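Local structure of fructosyl amine: oxygen oxidoreductase (3DJE) at residues N62-D65 against E66-N70; I257-I260 against E261-F264; P306-A309 against E310-R314. The protein oxidatively removes the sugar from fructosyl amino acids (Amadori products) as an FAD-dependent deglycating enzyme, using oxygen as electron acceptor. All blocks are in the same frame, centred on the assembly; numbering follows the deposited sequence.

Contact 1: residues N62-D65 against E66-N70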
loop_
_atom_site.group_PDB
_atom_site.type_symbol
_atom_site.label_atom_id
_atom_site.label_comp_id
_atom_site.label_asym_id
_atom_site.label_seq_id
_atom_site.Cartn_x
_atom_site.Cartn_y
_atom_site.Cartn_z
ATOM N N ASN A 62 1.527 -16.891 10.862
ATOM C CA ASN A 62 1.707 -17.504 12.181
ATOM C C ASN A 62 3.029 -18.274 12.262
ATOM O O ASN A 62 3.322 -18.931 13.263
ATOM C CB ASN A 62 0.513 -18.396 12.563
ATOM C CG ASN A 62 0.297 -19.550 11.594
ATOM O OD1 ASN A 62 1.027 -19.711 10.617
ATOM N ND2 ASN A 62 -0.719 -20.362 11.865
ATOM N N ASN A 63 3.825 -18.185 11.205
ATOM C CA ASN A 63 5.143 -18.799 11.206
ATOM C C ASN A 63 6.178 -17.971 11.939
ATOM O O ASN A 63 6.374 -16.790 11.636
ATOM C CB ASN A 63 5.611 -19.116 9.792
ATOM C CG ASN A 63 5.363 -20.549 9.436
ATOM O OD1 ASN A 63 4.217 -20.968 9.249
ATOM N ND2 ASN A 63 6.438 -21.338 9.391
ATOM N N LYS A 64 6.831 -18.607 12.902
ATOM C CA LYS A 64 7.787 -17.944 13.787
ATOM C C LYS A 64 8.859 -17.154 13.027
ATOM O O LYS A 64 9.115 -15.991 13.346
ATOM C CB LYS A 64 8.429 -18.980 14.718
ATOM C CG LYS A 64 9.419 -18.409 15.707
ATOM C CD LYS A 64 9.890 -19.478 16.700
ATOM C CE LYS A 64 10.932 -18.915 17.652
ATOM N NZ LYS A 64 12.210 -18.597 16.932
ATOM N N ASP A 65 9.461 -17.776 12.013
ATOM C CA ASP A 65 10.522 -17.139 11.227
ATOM C C ASP A 65 10.016 -15.916 10.458
ATOM O O ASP A 65 10.714 -14.899 10.370
ATOM C CB ASP A 65 11.184 -18.151 10.277
ATOM C CG ASP A 65 10.237 -18.672 9.211
ATOM O OD1 ASP A 65 9.174 -19.252 9.569
ATOM O OD2 ASP A 65 10.561 -18.499 8.005
ATOM N N GLU A 66 8.803 -16.023 9.911
ATOM C CA GLU A 66 8.202 -14.916 9.160
ATOM C C GLU A 66 7.826 -13.787 10.107
ATOM O O GLU A 66 7.992 -12.609 9.772
ATOM C CB GLU A 66 6.964 -15.380 8.390
ATOM C CG GLU A 66 7.259 -16.372 7.266
ATOM C CD GLU A 66 6.029 -16.624 6.407
ATOM O OE1 GLU A 66 5.713 -15.786 5.527
ATOM O OE2 GLU A 66 5.363 -17.652 6.611
ATOM N N ILE A 67 7.319 -14.148 11.288
ATOM C CA ILE A 67 6.967 -13.150 12.306
ATOM C C ILE A 67 8.200 -12.348 12.721
ATOM O O ILE A 67 8.164 -11.112 12.780
ATOM C CB ILE A 67 6.256 -13.799 13.541
ATOM C CG1 ILE A 67 4.868 -14.336 13.144
ATOM C CG2 ILE A 67 6.168 -12.795 14.705
ATOM C CD1 ILE A 67 4.218 -15.250 14.194
ATOM N N GLU A 68 9.303 -13.051 12.977
ATOM C CA GLU A 68 10.553 -12.409 13.405
ATOM C C GLU A 68 11.059 -11.383 12.389
ATOM O O GLU A 68 11.395 -10.251 12.755
ATOM C CB GLU A 68 11.616 -13.466 13.722
ATOM C CG GLU A 68 11.210 -14.327 14.917
ATOM C CD GLU A 68 12.268 -15.325 15.368
ATOM O OE1 GLU A 68 13.281 -15.535 14.655
ATOM O OE2 GLU A 68 12.072 -15.903 16.468
ATOM N N VAL A 69 11.084 -11.767 11.114
ATOM C CA VAL A 69 11.538 -10.854 10.070
ATOM C C VAL A 69 10.586 -9.663 9.961
ATOM O O VAL A 69 11.024 -8.518 9.896
ATOM C CB VAL A 69 11.700 -11.570 8.712
ATOM C CG1 VAL A 69 11.867 -10.549 7.577
ATOM C CG2 VAL A 69 12.894 -12.535 8.764
ATOM N N ASN A 70 9.282 -9.925 9.960
ATOM C CA ASN A 70 8.316 -8.831 9.834
ATOM C C ASN A 70 8.368 -7.863 11.013
ATOM O O ASN A 70 8.178 -6.653 10.843
ATOM C CB ASN A 70 6.920 -9.374 9.551
ATOM C CG ASN A 70 6.737 -9.692 8.078
ATOM O OD1 ASN A 70 6.394 -8.808 7.286
ATOM N ND2 ASN A 70 7.024 -10.932 7.692
#
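Lys64 and Glu68, one helical turn apart, meet through a salt bridge on the solvent side: NZ of Lys64 lies 2.7 Å from OE2 of Glu68, approaching from above the carboxylate plane. The lysine runs nearly straight and then bends at its last torsion (chi4 -68°), which swings the ammonium back toward the glutamate. Two long, flexible side chains suit such an i to i+4 pair, and OE1 of Glu68 has a second cationic partner in Lys388. Asn63 and Asp65, also exposed, share a weak bond from ND2 of Asn63 to OD1 of Asp65. This is the first turn of helix 64-83; Asn63 takes the N-cap position without a side-chain capping bond, and Asn63 O receives Ile67 N at 2.8 Å. Partly covered Ile67 lays CG1 against that same oxygen, 3.3 Å away, and its branched apolar side chain also touches Gln59 and Arg114. The tight side, by contrast, is where buried Val69 and Asn70 press on Leu392 of helix 387-393. There Asn70 ND2 (2.8 Å) and Asn70 N reach Glu66 O from opposite faces of its plane; ND2 also bonds Glu344 and OD1 bonds Arg365, so an amide, donor and acceptor at once, suits the place.

Contact 2: residues I257-I260 against E261-F264. With FSA (1-S-(carboxymethyl)-1-thio-beta-D-fructopyranose), chain D.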
loop_
_atom_site.group_PDB
_atom_site.type_symbol
_atom_site.label_atom_id
_atom_site.label_comp_id
_atom_site.label_asym_id
_atom_site.label_seq_id
_atom_site.Cartn_x
_atom_site.Cartn_y
_atom_site.Cartn_z
ATOM N N ILE A 257 -11.129 2.711 12.768
ATOM C CA ILE A 257 -12.104 1.635 13.006
ATOM C C ILE A 257 -11.963 0.626 11.867
ATOM O O ILE A 257 -12.182 0.976 10.716
ATOM C CB ILE A 257 -13.544 2.197 13.058
ATOM C CG1 ILE A 257 -13.670 3.251 14.167
ATOM C CG2 ILE A 257 -14.571 1.058 13.197
ATOM C CD1 ILE A 257 -13.417 2.737 15.576
ATOM N N PHE A 258 -11.600 -0.616 12.189
ATOM C CA PHE A 258 -11.218 -1.591 11.170
ATOM C C PHE A 258 -11.836 -2.948 11.491
ATOM O O PHE A 258 -11.650 -3.470 12.584
ATOM C CB PHE A 258 -9.687 -1.670 11.155
ATOM C CG PHE A 258 -9.068 -2.192 9.867
ATOM C CD1 PHE A 258 -8.112 -1.424 9.196
ATOM C CD2 PHE A 258 -9.365 -3.458 9.368
ATOM C CE1 PHE A 258 -7.483 -1.889 8.026
ATOM C CE2 PHE A 258 -8.746 -3.933 8.183
ATOM C CZ PHE A 258 -7.800 -3.142 7.517
ATOM N N ASN A 259 -12.621 -3.484 10.561
ATOM C CA ASN A 259 -13.110 -4.858 10.671
ATOM C C ASN A 259 -12.661 -5.578 9.417
ATOM O O ASN A 259 -12.977 -5.154 8.297
ATOM C CB ASN A 259 -14.636 -4.901 10.827
ATOM C CG ASN A 259 -15.177 -6.320 10.975
ATOM O OD1 ASN A 259 -14.979 -7.166 10.108
ATOM N ND2 ASN A 259 -15.903 -6.569 12.066
ATOM N N ILE A 260 -11.931 -6.669 9.615
ATOM C CA ILE A 260 -11.262 -7.350 8.508
ATOM C C ILE A 260 -12.230 -8.108 7.594
ATOM O O ILE A 260 -11.821 -8.639 6.565
ATOM C CB ILE A 260 -10.109 -8.249 9.006
ATOM C CG1 ILE A 260 -10.637 -9.472 9.767
ATOM C CG2 ILE A 260 -9.151 -7.432 9.876
ATOM C CD1 ILE A 260 -9.560 -10.477 10.143
ATOM N N GLU A 261 -13.506 -8.133 7.972
ATOM C CA GLU A 261 -14.551 -8.722 7.132
ATOM C C GLU A 261 -15.564 -7.713 6.604
ATOM O O GLU A 261 -16.554 -8.102 5.973
ATOM C CB GLU A 261 -15.304 -9.797 7.928
ATOM C CG GLU A 261 -14.425 -10.951 8.361
ATOM C CD GLU A 261 -15.232 -12.052 8.976
ATOM O OE1 GLU A 261 -15.818 -12.861 8.208
ATOM O OE2 GLU A 261 -15.278 -12.097 10.217
ATOM N N ARG A 262 -15.344 -6.426 6.866
ATOM C CA ARG A 262 -16.312 -5.413 6.473
ATOM C C ARG A 262 -15.637 -4.210 5.830
ATOM O O ARG A 262 -16.043 -3.746 4.765
ATOM C CB ARG A 262 -17.144 -4.946 7.677
ATOM C CG ARG A 262 -17.903 -6.061 8.401
ATOM C CD ARG A 262 -19.091 -6.532 7.560
ATOM N NE ARG A 262 -19.949 -7.437 8.326
ATOM C CZ ARG A 262 -19.852 -8.764 8.329
ATOM N NH1 ARG A 262 -18.939 -9.381 7.591
ATOM N NH2 ARG A 262 -20.685 -9.485 9.082
ATOM N N GLY A 263 -14.608 -3.693 6.488
ATOM C CA GLY A 263 -13.991 -2.468 6.017
ATOM C C GLY A 263 -13.466 -1.590 7.133
ATOM O O GLY A 263 -13.431 -1.975 8.311
ATOM N N PHE A 264 -13.054 -0.392 6.749
ATOM C CA PHE A 264 -12.461 0.515 7.705
ATOM C C PHE A 264 -12.615 1.965 7.297
ATOM O O PHE A 264 -12.905 2.282 6.138
ATOM C CB PHE A 264 -10.983 0.173 7.942
ATOM C CG PHE A 264 -10.127 0.200 6.701
ATOM C CD1 PHE A 264 -9.458 1.370 6.309
ATOM C CD2 PHE A 264 -9.956 -0.959 5.943
ATOM C CE1 PHE A 264 -8.630 1.381 5.168
ATOM C CE2 PHE A 264 -9.142 -0.964 4.799
ATOM C CZ PHE A 264 -8.477 0.216 4.407
HETATM O OAB FSA D . -1.452 -2.806 6.500
HETATM C CAL FSA D . -2.455 -2.395 7.123
HETATM O OAA FSA D . -2.455 -2.259 8.373
HETATM C CAH FSA D . -3.741 -2.064 6.392
HETATM S SAK FSA D . -3.665 -2.464 4.675
HETATM C C1 FSA D . -5.338 -2.002 4.319
HETATM C C2 FSA D . -5.836 -2.684 3.036
HETATM O O2 FSA D . -6.969 -1.968 2.517
HETATM C C3 FSA D . -6.239 -4.138 3.302
HETATM O O3 FSA D . -7.377 -4.182 4.177
HETATM C C4 FSA D . -6.502 -4.909 2.005
HETATM O O4 FSA D . -6.686 -6.303 2.304
HETATM C C5 FSA D . -5.340 -4.775 1.017
HETATM O O5 FSA D . -4.188 -5.488 1.477
HETATM C C6 FSA D . -5.014 -3.302 0.815
HETATM O O6 FSA D . -4.744 -2.691 2.089
#
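The rings of Phe258 and Phe264 lie in an offset stack, centroids 4.3 Å apart and planes only 9° from parallel. Over one face of Phe258 sits CD2 of Phe264, toward the ring's rim; likewise, CE1 of Phe258 lies near the rim over a face of Phe264. The CB of Phe264 adds a CH-pi contact over that Phe258 face. The bound fructose analogue FSA meets the ring edges: O2 lies in the plane of Phe264, 3.3 Å from CZ, and O3 approaches CZ of Phe258 at 3.5 Å. Flat aromatic side chains thus wall the sugar pocket. The non-hydrogen-bonded antiparallel pairing puts both side chains on one face of the sheet, and Phe264 CG, set between its backbone N and carbonyl carbon (chi1 58°), lays its ring beside that of Phe258.

At the turn, Asn259 O accepts both Gly263 N at 2.8 Å, in the carbonyl plane, and Arg262 N at 3.0 Å, from well above it; Asn259 N donates to Gly263 O, completing the hydrogen-bonded pair. Arg262 and Gly263 facing Asn259 make a classic beta bulge. Glycine suits position 263, whose backbone angles (phi 146°) would jam a side chain against the preceding carbonyl O. Asn259 OD1 takes Glu261 N at 2.8 Å, while Glu261 OE2 receives the amides of Cys101 and Ser102. This hairpin lies between strand 96-100, parallel to 256-259, and strand 274-289, antiparallel to 263-265.

Contact 3: residues P306-A309 against E310-R314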
loop_
_atom_site.group_PDB
_atom_site.type_symbol
_atom_site.label_atom_id
_atom_site.label_comp_id
_atom_site.label_asym_id
_atom_site.label_seq_id
_atom_site.Cartn_x
_atom_site.Cartn_y
_atom_site.Cartn_z
ATOM N N PRO A 306 -16.571 0.087 -8.559
ATOM C CA PRO A 306 -17.735 -0.719 -8.981
ATOM C C PRO A 306 -18.948 -0.454 -8.100
ATOM O O PRO A 306 -18.798 -0.221 -6.898
ATOM C CB PRO A 306 -17.251 -2.159 -8.777
ATOM C CG PRO A 306 -15.748 -2.070 -8.922
ATOM C CD PRO A 306 -15.411 -0.770 -8.249
ATOM N N LYS A 307 -20.149 -0.508 -8.680
ATOM C CA LYS A 307 -21.360 -0.299 -7.894
ATOM C C LYS A 307 -21.488 -1.297 -6.743
ATOM O O LYS A 307 -21.967 -0.935 -5.672
ATOM C CB LYS A 307 -22.605 -0.301 -8.790
ATOM C CG LYS A 307 -22.743 0.969 -9.629
ATOM C CD LYS A 307 -23.573 2.043 -8.931
ATOM C CE LYS A 307 -25.063 1.876 -9.234
ATOM N NZ LYS A 307 -25.897 2.992 -8.689
ATOM N N GLU A 308 -21.038 -2.534 -6.953
ATOM C CA GLU A 308 -21.078 -3.541 -5.892
ATOM C C GLU A 308 -20.216 -3.109 -4.696
ATOM O O GLU A 308 -20.574 -3.374 -3.537
ATOM C CB GLU A 308 -20.679 -4.923 -6.412
ATOM C CG GLU A 308 -19.273 -5.006 -6.978
ATOM C CD GLU A 308 -18.763 -6.426 -7.112
ATOM O OE1 GLU A 308 -19.366 -7.354 -6.504
ATOM O OE2 GLU A 308 -17.754 -6.607 -7.827
ATOM N N ALA A 309 -19.108 -2.417 -4.990
ATOM C CA ALA A 309 -18.234 -1.869 -3.940
ATOM C C ALA A 309 -18.917 -0.752 -3.165
ATOM O O ALA A 309 -18.842 -0.708 -1.934
ATOM C CB ALA A 309 -16.894 -1.400 -4.530
ATOM N N GLU A 310 -19.599 0.145 -3.875
ATOM C CA GLU A 310 -20.448 1.132 -3.220
ATOM C C GLU A 310 -21.452 0.478 -2.264
ATOM O O GLU A 310 -21.640 0.949 -1.147
ATOM C CB GLU A 310 -21.203 1.981 -4.235
ATOM C CG GLU A 310 -22.256 2.877 -3.595
ATOM C CD GLU A 310 -22.892 3.847 -4.583
ATOM O OE1 GLU A 310 -22.910 3.542 -5.795
ATOM O OE2 GLU A 310 -23.381 4.912 -4.147
ATOM N N THR A 311 -22.106 -0.593 -2.710
ATOM C CA THR A 311 -23.078 -1.298 -1.860
ATOM C C THR A 311 -22.415 -1.814 -0.577
ATOM O O THR A 311 -22.968 -1.673 0.517
ATOM C CB THR A 311 -23.761 -2.437 -2.652
ATOM O OG1 THR A 311 -24.401 -1.857 -3.788
ATOM C CG2 THR A 311 -24.806 -3.160 -1.810
ATOM N N ARG A 312 -21.206 -2.360 -0.707
ATOM C CA ARG A 312 -20.471 -2.853 0.456
ATOM C C ARG A 312 -20.071 -1.725 1.403
ATOM O O ARG A 312 -20.148 -1.887 2.613
ATOM C CB ARG A 312 -19.241 -3.658 0.041
ATOM C CG ARG A 312 -19.560 -4.951 -0.691
ATOM C CD ARG A 312 -18.303 -5.775 -0.906
ATOM N NE ARG A 312 -17.333 -5.087 -1.773
ATOM C CZ ARG A 312 -17.150 -5.345 -3.066
ATOM N NH1 ARG A 312 -17.859 -6.283 -3.690
ATOM N NH2 ARG A 312 -16.249 -4.657 -3.743
ATOM N N VAL A 313 -19.668 -0.580 0.843
ATOM C CA VAL A 313 -19.327 0.599 1.648
ATOM C C VAL A 313 -20.521 1.068 2.476
ATOM O O VAL A 313 -20.388 1.314 3.673
ATOM C CB VAL A 313 -18.827 1.772 0.760
ATOM C CG1 VAL A 313 -18.788 3.090 1.529
ATOM C CG2 VAL A 313 -17.465 1.451 0.168
ATOM N N ARG A 314 -21.685 1.185 1.838
ATOM C CA ARG A 314 -22.888 1.671 2.520
ATOM C C ARG A 314 -23.386 0.664 3.556
ATOM O O ARG A 314 -23.926 1.067 4.587
ATOM C CB ARG A 314 -23.974 2.067 1.514
ATOM C CG ARG A 314 -23.503 3.161 0.547
ATOM C CD ARG A 314 -24.636 3.804 -0.215
ATOM N NE ARG A 314 -24.156 4.827 -1.145
ATOM C CZ ARG A 314 -23.829 6.074 -0.809
ATOM N NH1 ARG A 314 -23.411 6.914 -1.747
ATOM N NH2 ARG A 314 -23.907 6.485 0.456
HETATM O O HOH W 1 -24.065 5.188 -8.022
#
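Glu308 and Arg312 lie side by side, joined by a loose salt bridge of 3.4 Å from OE1 of Glu308 to NH1 of Arg312, their planes 60° apart. Glu308 holds CG between its backbone N and carbonyl carbon (chi1 61°), while Arg312 bends at chi3 (-64°), folding its guanidinium back along the helix. One face of that group rests over Ala309 CA, and NH2 comes 3.4 Å from Ala309 CB; a small alanine suits the site beneath so broad a group. Stronger polar partners lie beyond the helix: Arg312 NE pairs with Asp279, and Tyr284 OH is bonded to both Glu308 OE2 and Arg312 NH2.

Lys307, kinked at chi2 and chi3, passes its CD 3.5 Å from Glu310 OE1. Its NZ stays 4.2 Å from that oxygen; a water bridges the gap, accepting from NZ and donating to OE1. Glu310 presents OE2 to Arg314, which grips this oxygen side-on with NE and NH1, each at 3.1 Å.

Pro306 precedes helix 307-320 at the N-cap position, where lacking an N-H costs no helical hydrogen bond; its O receives Glu310 N. Ala309 and Val313 turn toward strands 232-242 and 274-289, while Glu308 and Arg312 touch Met419 of strand 419-420.

How the contacts relate
Of the three, contact 2 alone lines the FSA pocket, and the side chain of Phe264 comes within about 5 Å of FAD. Contact 3 is its neighbour, with nearest atoms about 5 Å apart and centres 14 Å; strand 274-289 touches both, pairing with strand 263-265 and packing against helix 307-320. The side chain of Val313 in contact 3 nevertheless stays about 11 Å from both FAD and FSA. Contact 1 stands at the surface, its centre 24 Å from that of contact 2 and 35 Å from that of contact 3, and connects to the pocket through Arg365.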